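Side-chain contact in F5/8 type C domain protein (Clostridium perfringens, PDB 7JRM), which probably recognises mucin-type glycans through a carbohydrate-binding module of a ZmpB O-glycopeptidase: residues K82-L86 with S87-W91. Numbering follows the deposited sequence.
Sequences KETQL and SDLNW
Thr84 turns CG2 opposite its backbone N (chi1 -55° for OG1), and Leu89 turns CG opposite its own carbonyl carbon. These two torsions bring Thr84 CG2 against Leu89 CD1. The two atoms lie 3.7 Å apart, Thr84 CG2 to Leu89 CD1, and the side chains cross at about a right angle. Leu89 CG and CD1 also pack on the carbonyl oxygen of Gln85.

Two backbone bonds close the turn. Asp88 N donates to Gln85 O at 3.1 Å, and Leu89 N donates to Leu86 O at 2.9 Å. Both link residues three apart. With the backbone angles of Leu86, Ser87 and Asp88, they fit two consecutive type I turns, or a short piece of 3-10 helix.

The carboxylate of Asp88 lies beside Gln85. Asp88 OD2 is 3.7 Å from Gln85 CB, a van der Waals contact. Asp88 OD2 also accepts a hydrogen bond from a water at 2.6 Å. That water in turn accepts from Gln85 N at 2.9 Å, so it ties the carboxylate to the end of the strand. The other oxygen, OD1, forms a salt bridge with Lys126. Carboxylate rotation is thus restrained from both oxygens.

Ser87 OG is hydrogen-bonded to Asp104. Leu86 packs on Phe223 and Tyr138, and Leu89 also reaches Phe223. The turn carries the chain from strand 83-85, paired antiparallel with strand 215-224, toward strand 93-95, which begins the other sheet of this beta-sandwich module.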
ATOM      1  N   LYS A  82      20.717   0.960   1.890  1.00 15.23           N
ATOM      2  CA  LYS A  82      21.349   0.485   3.114  1.00 19.61           C
ATOM      3  C   LYS A  82      22.553   1.348   3.472  1.00 19.55           C
ATOM      4  O   LYS A  82      23.333   1.752   2.603  1.00 18.72           O
ATOM      5  CB  LYS A  82      21.780  -0.973   2.960  1.00 19.93           C
ATOM      6  CG  LYS A  82      20.633  -1.946   2.738  1.00 23.30           C
ATOM      7  CD  LYS A  82      19.490  -1.693   3.708  1.00 18.79           C
ATOM      8  CE  LYS A  82      18.480  -2.828   3.669  1.00 28.22           C
ATOM      9  NZ  LYS A  82      17.132  -2.389   4.127  1.00 20.46           N
ATOM     10  N   GLU A  83      22.703   1.627   4.764  1.00 19.08           N
ATOM     11  CA  GLU A  83      23.805   2.431   5.267  1.00 19.90           C
ATOM     12  C   GLU A  83      24.543   1.671   6.359  1.00 23.55           C
ATOM     13  O   GLU A  83      23.952   0.873   7.093  1.00 20.94           O
ATOM     14  CB  GLU A  83      23.315   3.782   5.808  1.00 20.89           C
ATOM     15  CG  GLU A  83      22.645   4.658   4.764  1.00 19.11           C
ATOM     16  CD  GLU A  83      21.957   5.868   5.366  1.00 20.04           C
ATOM     17  OE1 GLU A  83      21.989   6.017   6.605  1.00 14.47           O
ATOM     18  OE2 GLU A  83      21.384   6.669   4.598  1.00 19.30           O
ATOM     19  N   THR A  84      25.846   1.926   6.454  1.00 19.05           N
ATOM     20  CA  THR A  84      26.704   1.301   7.453  1.00 20.25           C
ATOM     21  C   THR A  84      27.575   2.375   8.083  1.00 17.27           C
ATOM     22  O   THR A  84      28.394   2.993   7.394  1.00 20.75           O
ATOM     23  CB  THR A  84      27.578   0.204   6.835  1.00 20.93           C
ATOM     24  OG1 THR A  84      26.751  -0.744   6.148  1.00 16.77           O
ATOM     25  CG2 THR A  84      28.375  -0.510   7.917  1.00 18.83           C
ATOM     26  N   GLN A  85      27.397   2.599   9.381  1.00 15.71           N
ATOM     27  CA  GLN A  85      28.220   3.568  10.087  1.00 19.12           C
ATOM     28  C   GLN A  85      29.664   3.087  10.153  1.00 19.46           C
ATOM     29  O   GLN A  85      29.931   1.906  10.390  1.00 18.48           O
ATOM     30  CB  GLN A  85      27.679   3.802  11.498  1.00 18.87           C
ATOM     31  CG  GLN A  85      26.348   4.533  11.541  1.00 17.17           C
ATOM     32  CD  GLN A  85      26.500   6.033  11.370  1.00 21.49           C
ATOM     33  OE1 GLN A  85      27.583   6.585  11.566  1.00 20.38           O
ATOM     34  NE2 GLN A  85      25.412   6.700  11.005  1.00 16.23           N
ATOM     35  N   LEU A  86      30.600   4.011   9.928  1.00 16.63           N
ATOM     36  CA  LEU A  86      32.013   3.659  10.026  1.00 16.40           C
ATOM     37  C   LEU A  86      32.384   3.276  11.452  1.00 17.08           C
ATOM     38  O   LEU A  86      33.223   2.394  11.670  1.00 19.42           O
ATOM     39  CB  LEU A  86      32.879   4.823   9.538  1.00 14.98           C
ATOM     40  CG  LEU A  86      33.400   4.726   8.102  1.00 15.13           C
ATOM     41  CD1 LEU A  86      32.249   4.622   7.114  1.00 16.54           C
ATOM     42  CD2 LEU A  86      34.281   5.918   7.777  1.00 16.07           C
ATOM     43  N   SER A  87      31.763   3.926  12.440  1.00 16.14           N
ATOM     44  CA  SER A  87      32.008   3.581  13.835  1.00 20.79           C
ATOM     45  C   SER A  87      31.470   2.200  14.191  1.00 23.19           C
ATOM     46  O   SER A  87      31.868   1.641  15.219  1.00 23.63           O
ATOM     47  CB  SER A  87      31.393   4.640  14.749  1.00 18.21           C
ATOM     48  OG  SER A  87      29.980   4.540  14.767  1.00 21.25           O
ATOM     49  N   ASP A  88      30.578   1.643  13.376  1.00 20.04           N
ATOM     50  CA  ASP A  88      30.125   0.269  13.539  1.00 23.20           C
ATOM     51  C   ASP A  88      31.036  -0.731  12.841  1.00 20.15           C
ATOM     52  O   ASP A  88      30.728  -1.928  12.829  1.00 21.10           O
ATOM     53  CB  ASP A  88      28.692   0.116  13.018  1.00 21.08           C
ATOM     54  CG  ASP A  88      27.673   0.794  13.911  1.00 23.86           C
ATOM     55  OD1 ASP A  88      28.052   1.237  15.016  1.00 22.69           O
ATOM     56  OD2 ASP A  88      26.492   0.880  13.512  1.00 29.50           O
ATOM     57  N   LEU A  89      32.137  -0.271  12.261  1.00 20.44           N
ATOM     58  CA  LEU A  89      33.131  -1.118  11.617  1.00 19.57           C
ATOM     59  C   LEU A  89      34.471  -0.944  12.324  1.00 22.52           C
ATOM     60  O   LEU A  89      34.616  -0.136  13.244  1.00 23.81           O
ATOM     61  CB  LEU A  89      33.254  -0.781  10.127  1.00 22.72           C
ATOM     62  CG  LEU A  89      32.037  -1.058   9.244  1.00 25.27           C
ATOM     63  CD1 LEU A  89      32.102  -0.225   7.975  1.00 20.24           C
ATOM     64  CD2 LEU A  89      31.939  -2.538   8.912  1.00 25.02           C
ATOM     65  N   ASN A  90      35.458  -1.715  11.881  1.00 25.63           N
ATOM     66  CA  ASN A  90      36.817  -1.636  12.398  1.00 27.95           C
ATOM     67  C   ASN A  90      37.725  -1.055  11.325  1.00 24.27           C
ATOM     68  O   ASN A  90      37.725  -1.529  10.183  1.00 23.42           O
ATOM     69  CB  ASN A  90      37.322  -3.015  12.832  1.00 30.05           C
ATOM     70  CG  ASN A  90      36.608  -3.537  14.062  1.00 32.37           C
ATOM     71  OD1 ASN A  90      36.540  -2.861  15.088  1.00 32.95           O
ATOM     72  ND2 ASN A  90      36.069  -4.748  13.966  1.00 29.75           N
ATOM     73  N   TRP A  91      38.490  -0.030  11.687  1.00 22.69           N
ATOM     74  CA  TRP A  91      39.422   0.568  10.746  1.00 23.44           C
ATOM     75  C   TRP A  91      40.638  -0.331  10.561  1.00 24.60           C
ATOM     76  O   TRP A  91      41.013  -1.100  11.452  1.00 24.68           O
ATOM     77  CB  TRP A  91      39.857   1.960  11.215  1.00 22.40           C
ATOM     78  CG  TRP A  91      40.463   2.005  12.594  1.00 19.31           C
ATOM     79  CD1 TRP A  91      41.638   1.439  12.997  1.00 20.98           C
ATOM     80  CD2 TRP A  91      39.929   2.676  13.744  1.00 20.00           C
ATOM     81  NE1 TRP A  91      41.863   1.704  14.326  1.00 18.69           N
ATOM     82  CE2 TRP A  91      40.829   2.463  14.807  1.00 18.97           C
ATOM     83  CE3 TRP A  91      38.776   3.432  13.978  1.00 16.83           C
ATOM     84  CZ2 TRP A  91      40.612   2.978  16.084  1.00 20.50           C
ATOM     85  CZ3 TRP A  91      38.562   3.941  15.247  1.00 18.74           C
ATOM     86  CH2 TRP A  91      39.475   3.712  16.282  1.00 15.33           C
TER
HETATM   87  O   HOH W   1      25.818   0.815  10.997  1.00 19.88           O